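Local coordinates for protein FAD dependent oxidoreductase (PDB 6PXS) that binds FAD and, as an iminodiacetate oxidase, probably uses the flavin to oxidise iminodiacetate, at residues 8-13 with 36-41; 222-227 with 304-309; 248-253 with 263-268. One frame throughout, in Å; residues are numbered along the deposited sequence.

Contact 1. Residues 8-13 with 36-41; sequences AGILGA and KATLAG. With FAD (flavin-adenine dinucleotide), chain E.
This is the dinucleotide-binding corner of a Rossmann-type fold: 8-13 holds the last two glycines of a GxGxxG pattern, and 36-41 packs against it, the two together holding the FAD pyrophosphate. G9 is the N-cap residue of helix 10-20, and with no side chain there the phosphate can lie close against its CA. The I10 amide, in the first turn, donates to T38 OG1 (2.8 Å). That hydroxyl is gripped three times: besides I10 N it accepts from FAD O4', at 2.9 Å, and itself donates to FAD O2A. T38 is turned for this by a chi1 of -58°, which puts OG1 beside its own N and swings CG2 toward I10 CB. At the other end K36 runs fully extended past the ribose, its CE 3.3 Å from FAD O3B, and its NZ reaches A8 O at 3.1 Å, coming from above the carbonyl plane and not along a lone pair. D30, which accepts a bond from A8 N, is also a long, weak ion partner of K36. The start of the short helix 37-40 holds the adenosine-side phosphate through backbone amides: A37 N donates to FAD O1A at 3.1 Å, and T38 N to FAD O2A at 3.0 Å.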
loop_
_atom_site.group_PDB
_atom_site.type_symbol
_atom_site.label_atom_id
_atom_site.label_comp_id
_atom_site.label_asym_id
_atom_site.label_seq_id
_atom_site.Cartn_x
_atom_site.Cartn_y
_atom_site.Cartn_z
ATOM N N ALA A 8 19.726 -10.613 8.390
ATOM C CA ALA A 8 20.068 -9.323 8.976
ATOM C C ALA A 8 18.901 -8.749 9.764
ATOM O O ALA A 8 18.573 -7.565 9.628
ATOM C CB ALA A 8 20.499 -8.336 7.890
ATOM N N GLY A 9 18.264 -9.579 10.578
ATOM C CA GLY A 9 17.297 -9.094 11.536
ATOM C C GLY A 9 17.989 -8.410 12.691
ATOM O O GLY A 9 19.155 -8.011 12.611
ATOM N N ILE A 10 17.256 -8.283 13.794
ATOM C CA ILE A 10 17.838 -7.644 14.965
ATOM C C ILE A 10 19.040 -8.439 15.456
ATOM O O ILE A 10 19.998 -7.866 15.986
ATOM C CB ILE A 10 16.781 -7.477 16.074
ATOM C CG1 ILE A 10 17.349 -6.649 17.229
ATOM C CG2 ILE A 10 16.324 -8.831 16.593
ATOM C CD1 ILE A 10 17.710 -5.226 16.848
ATOM N N LEU A 11 19.020 -9.762 15.284
ATOM C CA LEU A 11 20.096 -10.590 15.815
ATOM C C LEU A 11 21.304 -10.586 14.886
ATOM O O LEU A 11 22.434 -10.350 15.326
ATOM C CB LEU A 11 19.597 -12.018 16.042
ATOM C CG LEU A 11 20.571 -12.966 16.750
ATOM C CD1 LEU A 11 20.980 -12.418 18.108
ATOM C CD2 LEU A 11 19.954 -14.348 16.898
ATOM N N GLY A 12 21.086 -10.848 13.598
ATOM C CA GLY A 12 22.182 -10.775 12.648
ATOM C C GLY A 12 22.773 -9.384 12.539
ATOM O O GLY A 12 23.969 -9.232 12.279
ATOM N N ALA A 13 21.949 -8.351 12.735
ATOM C CA ALA A 13 22.452 -6.984 12.662
ATOM C C ALA A 13 23.292 -6.642 13.885
ATOM O O ALA A 13 24.323 -5.968 13.770
ATOM C CB ALA A 13 21.288 -6.003 12.518
ATOM N N LYS A 36 9.361 -10.626 7.942
ATOM C CA LYS A 36 10.558 -10.461 8.756
ATOM C C LYS A 36 10.181 -9.975 10.147
ATOM O O LYS A 36 9.556 -8.923 10.300
ATOM C CB LYS A 36 11.509 -9.473 8.076
ATOM C CG LYS A 36 12.824 -9.253 8.803
ATOM C CD LYS A 36 13.769 -8.391 7.979
ATOM C CE LYS A 36 15.083 -8.151 8.702
ATOM N NZ LYS A 36 16.034 -7.361 7.875
ATOM N N ALA A 37 10.561 -10.756 11.162
ATOM C CA ALA A 37 10.091 -10.494 12.519
ATOM C C ALA A 37 10.495 -9.105 12.996
ATOM O O ALA A 37 9.695 -8.396 13.617
ATOM C CB ALA A 37 10.627 -11.562 13.473
ATOM N N THR A 38 11.735 -8.697 12.721
ATOM C CA THR A 38 12.212 -7.416 13.229
ATOM C C THR A 38 11.389 -6.251 12.692
ATOM O O THR A 38 11.221 -5.239 13.384
ATOM C CB THR A 38 13.688 -7.231 12.877
ATOM O OG1 THR A 38 14.450 -8.310 13.433
ATOM C CG2 THR A 38 14.209 -5.911 13.428
ATOM N N LEU A 39 10.864 -6.371 11.470
ATOM C CA LEU A 39 10.079 -5.291 10.885
ATOM C C LEU A 39 8.693 -5.168 11.500
ATOM O O LEU A 39 8.030 -4.148 11.283
ATOM C CB LEU A 39 9.932 -5.494 9.377
ATOM C CG LEU A 39 11.202 -5.729 8.563
ATOM C CD1 LEU A 39 10.843 -5.871 7.091
ATOM C CD2 LEU A 39 12.216 -4.614 8.759
ATOM N N ALA A 40 8.238 -6.178 12.244
ATOM C CA ALA A 40 6.923 -6.161 12.866
ATOM C C ALA A 40 6.986 -6.164 14.385
ATOM O O ALA A 40 5.934 -6.225 15.033
ATOM C CB ALA A 40 6.095 -7.362 12.387
ATOM N N GLY A 41 8.177 -6.100 14.972
ATOM C CA GLY A 41 8.310 -6.141 16.413
ATOM C C GLY A 41 7.691 -4.944 17.102
ATOM O O GLY A 41 7.949 -3.796 16.726
HETATM P PA FAD E . 14.269 -11.970 11.661
HETATM O O1A FAD E . 13.092 -12.563 10.982
HETATM O O2A FAD E . 14.088 -10.503 12.064
HETATM O O5B FAD E . 15.573 -12.117 10.801
HETATM C C5B FAD E . 15.719 -13.178 9.834
HETATM C C4B FAD E . 16.311 -12.601 8.575
HETATM O O4B FAD E . 17.086 -13.617 7.894
HETATM C C3B FAD E . 15.285 -12.096 7.560
HETATM O O3B FAD E . 15.728 -10.882 6.965
HETATM C C2B FAD E . 15.227 -13.235 6.540
HETATM O O2B FAD E . 14.826 -12.788 5.250
HETATM C C1B FAD E . 16.685 -13.680 6.543
HETATM N N9A FAD E . 16.907 -15.036 6.052
HETATM C C8A FAD E . 16.343 -16.192 6.520
HETATM N N7A FAD E . 16.728 -17.270 5.878
HETATM C C5A FAD E . 17.606 -16.786 4.920
HETATM C C6A FAD E . 18.362 -17.421 3.916
HETATM N N6A FAD E . 18.352 -18.739 3.700
HETATM N N1A FAD E . 19.137 -16.644 3.129
HETATM C C2A FAD E . 19.153 -15.324 3.336
HETATM N N3A FAD E . 18.483 -14.619 4.250
HETATM C C4A FAD E . 17.724 -15.411 5.015
HETATM N N1 FAD E . 10.299 -8.846 20.962
HETATM C C2 FAD E . 10.460 -8.044 22.055
HETATM O O2 FAD E . 11.489 -8.080 22.739
HETATM N N3 FAD E . 9.458 -7.160 22.414
HETATM C C4 FAD E . 8.253 -6.995 21.761
HETATM O O4 FAD E . 7.435 -6.176 22.174
HETATM C C4X FAD E . 8.089 -7.855 20.604
HETATM N N5 FAD E . 6.979 -7.765 19.927
HETATM C C5X FAD E . 6.822 -8.584 18.821
HETATM C C6 FAD E . 5.639 -8.500 18.087
HETATM C C7 FAD E . 5.433 -9.297 16.965
HETATM C C7M FAD E . 4.143 -9.178 16.198
HETATM C C8 FAD E . 6.426 -10.206 16.570
HETATM C C8M FAD E . 6.232 -11.086 15.361
HETATM C C9 FAD E . 7.607 -10.292 17.300
HETATM C C9A FAD E . 7.813 -9.491 18.419
HETATM N N10 FAD E . 9.000 -9.554 19.177
HETATM C C10 FAD E . 9.169 -8.750 20.281
HETATM C "C1'" FAD E . 10.074 -10.495 18.818
HETATM C "C2'" FAD E . 11.072 -9.920 17.815
HETATM O "O2'" FAD E . 10.392 -9.138 16.831
HETATM C "C3'" FAD E . 11.801 -11.071 17.122
HETATM O "O3'" FAD E . 12.126 -12.065 18.087
HETATM C "C4'" FAD E . 13.088 -10.665 16.403
HETATM O "O4'" FAD E . 12.785 -9.652 15.445
HETATM C "C5'" FAD E . 13.741 -11.849 15.723
HETATM O "O5'" FAD E . 14.892 -11.396 14.982
HETATM P P FAD E . 15.699 -12.381 14.056
HETATM O O1P FAD E . 16.044 -13.641 14.857
HETATM O O2P FAD E . 16.850 -11.711 13.398
HETATM O O3P FAD E . 14.611 -12.792 12.972
#

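Contact 2. Residues 222-227 with 304-309; sequences PQKGQI and VGFRPA. With FAD (flavin-adenine dinucleotide), chain E.
Two neighbouring antiparallel strands meet here, 222-227 from the inner strand 220-231 and 304-309 from the outermost strand 298-310 of a four-stranded sheet next to the flavin. Their short axes run 4.1 Å apart at closest, with the directions 147° from each other. Q223 and R307 form a hydrogen-bonded pair, Q223 N to R307 O and R307 N to Q223 O, both 3.0 Å. G225 and G305 make the next such pair, its G305 N to G225 O bond sound and the reverse one weak.

The side chains of P222, K224, V304 and F306 share one face. P222 CB packs on F306 CB at 3.7 Å, while the start of the K224 chain lies along the CD1 side of the ring; F271 meets that ring edge-to-face. The extended K224 chain passes V304 CG1 on its way to R274 O, where NZ is bonded.

On the other face the R307 side chain runs along the dimethylbenzene end of the flavin, its CG 3.4 Å from FAD C8M. Where its guanidinium ends up is uncertain, because NH1 is modelled impossibly close to T264 O. Q223 also points to this face, and its NE2 is bonded to D267. G305, which has no side chain, lets FAD C8M come close, 3.5 Å from its O. This is a flavin-facing patch of the sheet, consistent with the antiparallel domain that accompanies the Rossmann domain in DAO-type oxidoreductases.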
loop_
_atom_site.group_PDB
_atom_site.type_symbol
_atom_site.label_atom_id
_atom_site.label_comp_id
_atom_site.label_asym_id
_atom_site.label_seq_id
_atom_site.Cartn_x
_atom_site.Cartn_y
_atom_site.Cartn_z
ATOM N N PRO A 222 8.096 -20.938 12.655
ATOM C CA PRO A 222 7.501 -19.600 12.748
ATOM C C PRO A 222 6.216 -19.594 13.560
ATOM O O PRO A 222 5.414 -20.530 13.506
ATOM C CB PRO A 222 7.227 -19.238 11.284
ATOM C CG PRO A 222 7.013 -20.543 10.617
ATOM C CD PRO A 222 7.924 -21.521 11.313
ATOM N N GLN A 223 6.031 -18.520 14.323
ATOM C CA GLN A 223 4.784 -18.245 15.033
ATOM C C GLN A 223 4.263 -16.909 14.512
ATOM O O GLN A 223 4.769 -15.848 14.890
ATOM C CB GLN A 223 4.991 -18.210 16.545
ATOM C CG GLN A 223 3.698 -18.048 17.340
ATOM C CD GLN A 223 3.937 -17.801 18.819
ATOM O OE1 GLN A 223 4.650 -16.870 19.200
ATOM N NE2 GLN A 223 3.339 -18.633 19.661
ATOM N N LYS A 224 3.259 -16.966 13.643
ATOM C CA LYS A 224 2.700 -15.750 13.069
ATOM C C LYS A 224 2.222 -14.806 14.168
ATOM O O LYS A 224 1.756 -15.231 15.229
ATOM C CB LYS A 224 1.544 -16.097 12.130
ATOM C CG LYS A 224 0.808 -14.897 11.562
ATOM C CD LYS A 224 -0.237 -15.338 10.555
ATOM C CE LYS A 224 -1.052 -14.166 10.045
ATOM N NZ LYS A 224 -2.109 -14.603 9.090
ATOM N N GLY A 225 2.351 -13.509 13.903
ATOM C CA GLY A 225 1.868 -12.497 14.820
ATOM C C GLY A 225 1.379 -11.255 14.105
ATOM O O GLY A 225 2.113 -10.660 13.310
ATOM N N GLN A 226 0.142 -10.851 14.377
ATOM C CA GLN A 226 -0.439 -9.649 13.794
ATOM C C GLN A 226 -0.461 -8.547 14.844
ATOM O O GLN A 226 -0.893 -8.774 15.978
ATOM C CB GLN A 226 -1.852 -9.924 13.277
ATOM C CG GLN A 226 -1.947 -11.136 12.367
ATOM C CD GLN A 226 -3.340 -11.347 11.813
ATOM O OE1 GLN A 226 -4.060 -10.391 11.526
ATOM N NE2 GLN A 226 -3.730 -12.607 11.662
ATOM N N ILE A 227 -0.001 -7.358 14.464
ATOM C CA ILE A 227 0.142 -6.234 15.381
ATOM C C ILE A 227 -0.469 -5.003 14.727
ATOM O O ILE A 227 -0.226 -4.739 13.545
ATOM C CB ILE A 227 1.619 -5.993 15.748
ATOM C CG1 ILE A 227 1.746 -4.884 16.793
ATOM C CG2 ILE A 227 2.434 -5.655 14.508
ATOM C CD1 ILE A 227 3.131 -4.794 17.407
ATOM N N VAL A 304 2.544 -7.933 10.012
ATOM C CA VAL A 304 2.608 -9.371 10.226
ATOM C C VAL A 304 4.067 -9.775 10.359
ATOM O O VAL A 304 4.926 -9.305 9.603
ATOM C CB VAL A 304 1.934 -10.156 9.082
ATOM C CG1 VAL A 304 2.130 -11.655 9.281
ATOM C CG2 VAL A 304 0.456 -9.809 9.001
ATOM N N GLY A 305 4.345 -10.648 11.322
ATOM C CA GLY A 305 5.692 -11.124 11.547
ATOM C C GLY A 305 5.708 -12.551 12.048
ATOM O O GLY A 305 4.822 -12.956 12.807
ATOM N N PHE A 306 6.705 -13.325 11.629
ATOM C CA PHE A 306 6.856 -14.713 12.048
ATOM C C PHE A 306 7.957 -14.777 13.102
ATOM O O PHE A 306 9.140 -14.614 12.785
ATOM C CB PHE A 306 7.180 -15.610 10.855
ATOM C CG PHE A 306 6.202 -15.486 9.716
ATOM C CD1 PHE A 306 4.876 -15.852 9.878
ATOM C CD2 PHE A 306 6.616 -15.020 8.479
ATOM C CE1 PHE A 306 3.978 -15.744 8.829
ATOM C CE2 PHE A 306 5.723 -14.912 7.426
ATOM C CZ PHE A 306 4.406 -15.273 7.602
ATOM N N ARG A 307 7.567 -15.004 14.351
ATOM C CA ARG A 307 8.545 -15.098 15.421
ATOM C C ARG A 307 9.355 -16.385 15.276
ATOM O O ARG A 307 8.789 -17.444 14.989
ATOM C CB ARG A 307 7.859 -15.089 16.785
ATOM C CG ARG A 307 7.035 -13.854 17.085
ATOM C CD ARG A 307 6.291 -14.027 18.399
ATOM N NE ARG A 307 4.847 -13.901 18.225
ATOM C CZ ARG A 307 4.130 -12.832 18.561
ATOM N NH1 ARG A 307 2.824 -12.830 18.348
ATOM N NH2 ARG A 307 4.704 -11.770 19.113
ATOM N N PRO A 308 10.674 -16.333 15.471
ATOM C CA PRO A 308 11.442 -17.584 15.523
ATOM C C PRO A 308 11.201 -18.309 16.835
ATOM O O PRO A 308 12.025 -18.248 17.752
ATOM C CB PRO A 308 12.892 -17.113 15.381
ATOM C CG PRO A 308 12.890 -15.741 15.958
ATOM C CD PRO A 308 11.540 -15.151 15.628
ATOM N N ALA A 309 10.059 -18.987 16.936
ATOM C CA ALA A 309 9.671 -19.658 18.169
ATOM C C ALA A 309 10.313 -21.037 18.225
ATOM O O ALA A 309 10.116 -21.856 17.322
ATOM C CB ALA A 309 8.152 -19.770 18.256
HETATM P PA FAD E . 14.269 -11.970 11.661
HETATM O O1A FAD E . 13.092 -12.563 10.982
HETATM O O2A FAD E . 14.088 -10.503 12.064
HETATM O O5B FAD E . 15.573 -12.117 10.801
HETATM C C5B FAD E . 15.719 -13.178 9.834
HETATM C C4B FAD E . 16.311 -12.601 8.575
HETATM O O4B FAD E . 17.086 -13.617 7.894
HETATM C C3B FAD E . 15.285 -12.096 7.560
HETATM O O3B FAD E . 15.728 -10.882 6.965
HETATM C C2B FAD E . 15.227 -13.235 6.540
HETATM O O2B FAD E . 14.826 -12.788 5.250
HETATM C C1B FAD E . 16.685 -13.680 6.543
HETATM N N9A FAD E . 16.907 -15.036 6.052
HETATM C C8A FAD E . 16.343 -16.192 6.520
HETATM N N7A FAD E . 16.728 -17.270 5.878
HETATM C C5A FAD E . 17.606 -16.786 4.920
HETATM C C6A FAD E . 18.362 -17.421 3.916
HETATM N N6A FAD E . 18.352 -18.739 3.700
HETATM N N1A FAD E . 19.137 -16.644 3.129
HETATM C C2A FAD E . 19.153 -15.324 3.336
HETATM N N3A FAD E . 18.483 -14.619 4.250
HETATM C C4A FAD E . 17.724 -15.411 5.015
HETATM N N1 FAD E . 10.299 -8.846 20.962
HETATM C C2 FAD E . 10.460 -8.044 22.055
HETATM O O2 FAD E . 11.489 -8.080 22.739
HETATM N N3 FAD E . 9.458 -7.160 22.414
HETATM C C4 FAD E . 8.253 -6.995 21.761
HETATM O O4 FAD E . 7.435 -6.176 22.174
HETATM C C4X FAD E . 8.089 -7.855 20.604
HETATM N N5 FAD E . 6.979 -7.765 19.927
HETATM C C5X FAD E . 6.822 -8.584 18.821
HETATM C C6 FAD E . 5.639 -8.500 18.087
HETATM C C7 FAD E . 5.433 -9.297 16.965
HETATM C C7M FAD E . 4.143 -9.178 16.198
HETATM C C8 FAD E . 6.426 -10.206 16.570
HETATM C C8M FAD E . 6.232 -11.086 15.361
HETATM C C9 FAD E . 7.607 -10.292 17.300
HETATM C C9A FAD E . 7.813 -9.491 18.419
HETATM N N10 FAD E . 9.000 -9.554 19.177
HETATM C C10 FAD E . 9.169 -8.750 20.281
HETATM C "C1'" FAD E . 10.074 -10.495 18.818
HETATM C "C2'" FAD E . 11.072 -9.920 17.815
HETATM O "O2'" FAD E . 10.392 -9.138 16.831
HETATM C "C3'" FAD E . 11.801 -11.071 17.122
HETATM O "O3'" FAD E . 12.126 -12.065 18.087
HETATM C "C4'" FAD E . 13.088 -10.665 16.403
HETATM O "O4'" FAD E . 12.785 -9.652 15.445
HETATM C "C5'" FAD E . 13.741 -11.849 15.723
HETATM O "O5'" FAD E . 14.892 -11.396 14.982
HETATM P P FAD E . 15.699 -12.381 14.056
HETATM O O1P FAD E . 16.044 -13.641 14.857
HETATM O O2P FAD E . 16.850 -11.711 13.398
HETATM O O3P FAD E . 14.611 -12.792 12.972
#

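Contact 3. Residues 248-253 with 263-268; sequences SYYMLA and ATREDG. With FAD (flavin-adenine dinucleotide), chain E.
T264 OG1 is held from two sides: it donates to E266 OE1 at 3.1 Å, which uses its anti lone pair, and accepts from Q226 N; this ties 263-268 to strand 220-231. T264 and E266 also pair with that strand through their backbones. The bond that crosses to 248-253 is weaker: S248 O receives the N-H of R265 NE at 3.4 Å, long but straight, 169° at the hydrogen, with the oxygen lying at the edge of the guanidinium and in its plane. R265 extends from CG to NE to get there, and its NH1 ends beside the Y250 ring edge, 4.0 Å from CE2. Ring and guanidinium planes stand 60° apart, so the two do not stack. A263 packs under the hydroxyl end of Y250: its CB is 3.7 Å from Y250 OH, while its carbonyl O sits 3.8 Å from Y249 CE1. Y249 lies on the far side of the chain from Y250, against E282 and A286 of helix 277-290.

The Y250 ring takes the position between its backbone N and carbonyl carbon (chi1 53°), and its hydroxyl comes within 3.5 Å of FAD N5, while A263 CB comes equally near FAD C7M. Taken together, the approach to the hairpin of strands 251-254 and 258-261 and the chain leaving it set a tyrosine and an alanine against the isoalloxazine, forming one wall of the flavin pocket in this DAO-family protein.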
loop_
_atom_site.group_PDB
_atom_site.type_symbol
_atom_site.label_atom_id
_atom_site.label_comp_id
_atom_site.label_asym_id
_atom_site.label_seq_id
_atom_site.Cartn_x
_atom_site.Cartn_y
_atom_site.Cartn_z
ATOM N N SER A 248 -1.353 -11.839 27.600
ATOM C CA SER A 248 -0.740 -12.094 26.300
ATOM C C SER A 248 -0.842 -10.894 25.369
ATOM O O SER A 248 -0.286 -10.937 24.265
ATOM C CB SER A 248 -1.350 -13.316 25.594
ATOM O OG SER A 248 -2.670 -13.047 25.153
ATOM N N TYR A 249 -1.529 -9.829 25.770
ATOM C CA TYR A 249 -1.663 -8.620 24.972
ATOM C C TYR A 249 -0.976 -7.466 25.688
ATOM O O TYR A 249 -0.556 -7.579 26.843
ATOM C CB TYR A 249 -3.140 -8.294 24.710
ATOM C CG TYR A 249 -3.867 -9.375 23.941
ATOM C CD1 TYR A 249 -3.733 -9.482 22.564
ATOM C CD2 TYR A 249 -4.683 -10.291 24.592
ATOM C CE1 TYR A 249 -4.391 -10.469 21.855
ATOM C CE2 TYR A 249 -5.348 -11.282 23.891
ATOM C CZ TYR A 249 -5.197 -11.366 22.523
ATOM O OH TYR A 249 -5.854 -12.350 21.819
ATOM N N TYR A 250 -0.865 -6.347 24.984
ATOM C CA TYR A 250 -0.121 -5.189 25.468
ATOM C C TYR A 250 -0.366 -4.036 24.504
ATOM O O TYR A 250 -1.099 -4.169 23.520
ATOM C CB TYR A 250 1.369 -5.506 25.592
ATOM C CG TYR A 250 1.975 -6.074 24.329
ATOM C CD1 TYR A 250 2.465 -5.238 23.332
ATOM C CD2 TYR A 250 2.057 -7.445 24.132
ATOM C CE1 TYR A 250 3.022 -5.753 22.175
ATOM C CE2 TYR A 250 2.613 -7.971 22.978
ATOM C CZ TYR A 250 3.092 -7.120 22.004
ATOM O OH TYR A 250 3.645 -7.640 20.856
ATOM N N MET A 251 0.252 -2.897 24.797
ATOM C CA MET A 251 0.198 -1.758 23.893
ATOM C C MET A 251 1.173 -0.701 24.383
ATOM O O MET A 251 1.469 -0.619 25.578
ATOM C CB MET A 251 -1.219 -1.181 23.798
ATOM C CG MET A 251 -1.764 -0.636 25.100
ATOM S SD MET A 251 -3.500 -0.171 24.950
ATOM C CE MET A 251 -3.708 0.783 26.448
ATOM N N LEU A 252 1.667 0.101 23.442
ATOM C CA LEU A 252 2.639 1.143 23.736
ATOM C C LEU A 252 2.396 2.312 22.792
ATOM O O LEU A 252 1.577 2.234 21.874
ATOM C CB LEU A 252 4.076 0.624 23.605
ATOM C CG LEU A 252 4.492 0.070 22.239
ATOM C CD1 LEU A 252 6.006 -0.055 22.152
ATOM C CD2 LEU A 252 3.838 -1.276 21.964
ATOM N N ALA A 253 3.125 3.401 23.025
ATOM C CA ALA A 253 2.966 4.623 22.252
ATOM C C ALA A 253 4.321 5.127 21.781
ATOM O O ALA A 253 5.343 4.923 22.442
ATOM C CB ALA A 253 2.276 5.718 23.072
ATOM N N ALA A 263 -0.043 -8.205 20.131
ATOM C CA ALA A 263 -0.043 -9.037 18.939
ATOM C C ALA A 263 -0.691 -10.392 19.203
ATOM O O ALA A 263 -0.912 -10.803 20.343
ATOM C CB ALA A 263 1.388 -9.228 18.428
ATOM N N THR A 264 -0.993 -11.087 18.109
ATOM C CA THR A 264 -1.508 -12.443 18.166
ATOM C C THR A 264 -0.357 -13.432 18.313
ATOM O O THR A 264 0.810 -13.102 18.095
ATOM C CB THR A 264 -2.315 -12.767 16.906
ATOM O OG1 THR A 264 -1.467 -12.684 15.753
ATOM C CG2 THR A 264 -3.475 -11.793 16.742
ATOM N N ARG A 265 -0.701 -14.665 18.689
ATOM C CA ARG A 265 0.286 -15.735 18.881
ATOM C C ARG A 265 -0.293 -17.000 18.250
ATOM O O ARG A 265 -0.964 -17.792 18.917
ATOM C CB ARG A 265 0.606 -15.920 20.358
ATOM C CG ARG A 265 1.262 -14.693 20.972
ATOM C CD ARG A 265 1.239 -14.697 22.489
ATOM N NE ARG A 265 1.703 -13.413 23.009
ATOM C CZ ARG A 265 2.977 -13.030 23.034
ATOM N NH1 ARG A 265 3.303 -11.839 23.519
ATOM N NH2 ARG A 265 3.928 -13.833 22.571
ATOM N N GLU A 266 -0.008 -17.188 16.964
ATOM C CA GLU A 266 -0.650 -18.218 16.149
ATOM C C GLU A 266 0.332 -19.365 15.938
ATOM O O GLU A 266 1.225 -19.287 15.090
ATOM C CB GLU A 266 -1.117 -17.622 14.824
ATOM C CG GLU A 266 -2.111 -16.477 14.987
ATOM C CD GLU A 266 -2.511 -15.842 13.667
ATOM O OE1 GLU A 266 -2.489 -14.596 13.579
ATOM O OE2 GLU A 266 -2.845 -16.584 12.719
ATOM N N ASP A 267 0.162 -20.433 16.712
ATOM C CA ASP A 267 0.990 -21.622 16.557
ATOM C C ASP A 267 0.602 -22.382 15.295
ATOM O O ASP A 267 -0.539 -22.320 14.828
ATOM C CB ASP A 267 0.849 -22.535 17.775
ATOM C CG ASP A 267 1.538 -21.981 19.003
ATOM O OD1 ASP A 267 2.671 -21.472 18.865
ATOM O OD2 ASP A 267 0.948 -22.053 20.102
ATOM N N GLY A 268 1.569 -23.114 14.745
ATOM C CA GLY A 268 1.324 -23.873 13.533
ATOM C C GLY A 268 0.821 -23.032 12.384
ATOM O O GLY A 268 0.143 -23.551 11.491
HETATM P PA FAD E . 14.269 -11.970 11.661
HETATM O O1A FAD E . 13.092 -12.563 10.982
HETATM O O2A FAD E . 14.088 -10.503 12.064
HETATM O O5B FAD E . 15.573 -12.117 10.801
HETATM C C5B FAD E . 15.719 -13.178 9.834
HETATM C C4B FAD E . 16.311 -12.601 8.575
HETATM O O4B FAD E . 17.086 -13.617 7.894
HETATM C C3B FAD E . 15.285 -12.096 7.560
HETATM O O3B FAD E . 15.728 -10.882 6.965
HETATM C C2B FAD E . 15.227 -13.235 6.540
HETATM O O2B FAD E . 14.826 -12.788 5.250
HETATM C C1B FAD E . 16.685 -13.680 6.543
HETATM N N9A FAD E . 16.907 -15.036 6.052
HETATM C C8A FAD E . 16.343 -16.192 6.520
HETATM N N7A FAD E . 16.728 -17.270 5.878
HETATM C C5A FAD E . 17.606 -16.786 4.920
HETATM C C6A FAD E . 18.362 -17.421 3.916
HETATM N N6A FAD E . 18.352 -18.739 3.700
HETATM N N1A FAD E . 19.137 -16.644 3.129
HETATM C C2A FAD E . 19.153 -15.324 3.336
HETATM N N3A FAD E . 18.483 -14.619 4.250
HETATM C C4A FAD E . 17.724 -15.411 5.015
HETATM N N1 FAD E . 10.299 -8.846 20.962
HETATM C C2 FAD E . 10.460 -8.044 22.055
HETATM O O2 FAD E . 11.489 -8.080 22.739
HETATM N N3 FAD E . 9.458 -7.160 22.414
HETATM C C4 FAD E . 8.253 -6.995 21.761
HETATM O O4 FAD E . 7.435 -6.176 22.174
HETATM C C4X FAD E . 8.089 -7.855 20.604
HETATM N N5 FAD E . 6.979 -7.765 19.927
HETATM C C5X FAD E . 6.822 -8.584 18.821
HETATM C C6 FAD E . 5.639 -8.500 18.087
HETATM C C7 FAD E . 5.433 -9.297 16.965
HETATM C C7M FAD E . 4.143 -9.178 16.198
HETATM C C8 FAD E . 6.426 -10.206 16.570
HETATM C C8M FAD E . 6.232 -11.086 15.361
HETATM C C9 FAD E . 7.607 -10.292 17.300
HETATM C C9A FAD E . 7.813 -9.491 18.419
HETATM N N10 FAD E . 9.000 -9.554 19.177
HETATM C C10 FAD E . 9.169 -8.750 20.281
HETATM C "C1'" FAD E . 10.074 -10.495 18.818
HETATM C "C2'" FAD E . 11.072 -9.920 17.815
HETATM O "O2'" FAD E . 10.392 -9.138 16.831
HETATM C "C3'" FAD E . 11.801 -11.071 17.122
HETATM O "O3'" FAD E . 12.126 -12.065 18.087
HETATM C "C4'" FAD E . 13.088 -10.665 16.403
HETATM O "O4'" FAD E . 12.785 -9.652 15.445
HETATM C "C5'" FAD E . 13.741 -11.849 15.723
HETATM O "O5'" FAD E . 14.892 -11.396 14.982
HETATM P P FAD E . 15.699 -12.381 14.056
HETATM O O1P FAD E . 16.044 -13.641 14.857
HETATM O O2P FAD E . 16.850 -11.711 13.398
HETATM O O3P FAD E . 14.611 -12.792 12.972
#

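All three contacts touch the one FAD molecule, at overlapping parts. Contact 1 takes the pyrophosphate and ribityl chain; contact 2, its centre about 11 Å away, lies at the dimethylbenzene end; contact 3 reaches that end and N5. Contacts 1 and 2 pack directly, A37 CB lying 3.5 Å from F306 O and A40 CB 3.6 Å from V304 O, so the short helix 37-40 rests on the sheet. Contacts 2 and 3, with centres about 9 Å apart, are also in touch, Q226 O packing 3.4 Å from A263 CB. Contacts 1 and 3, about 17 Å between centres, do not touch, their nearest atoms being about 6 Å apart; both touch the cofactor.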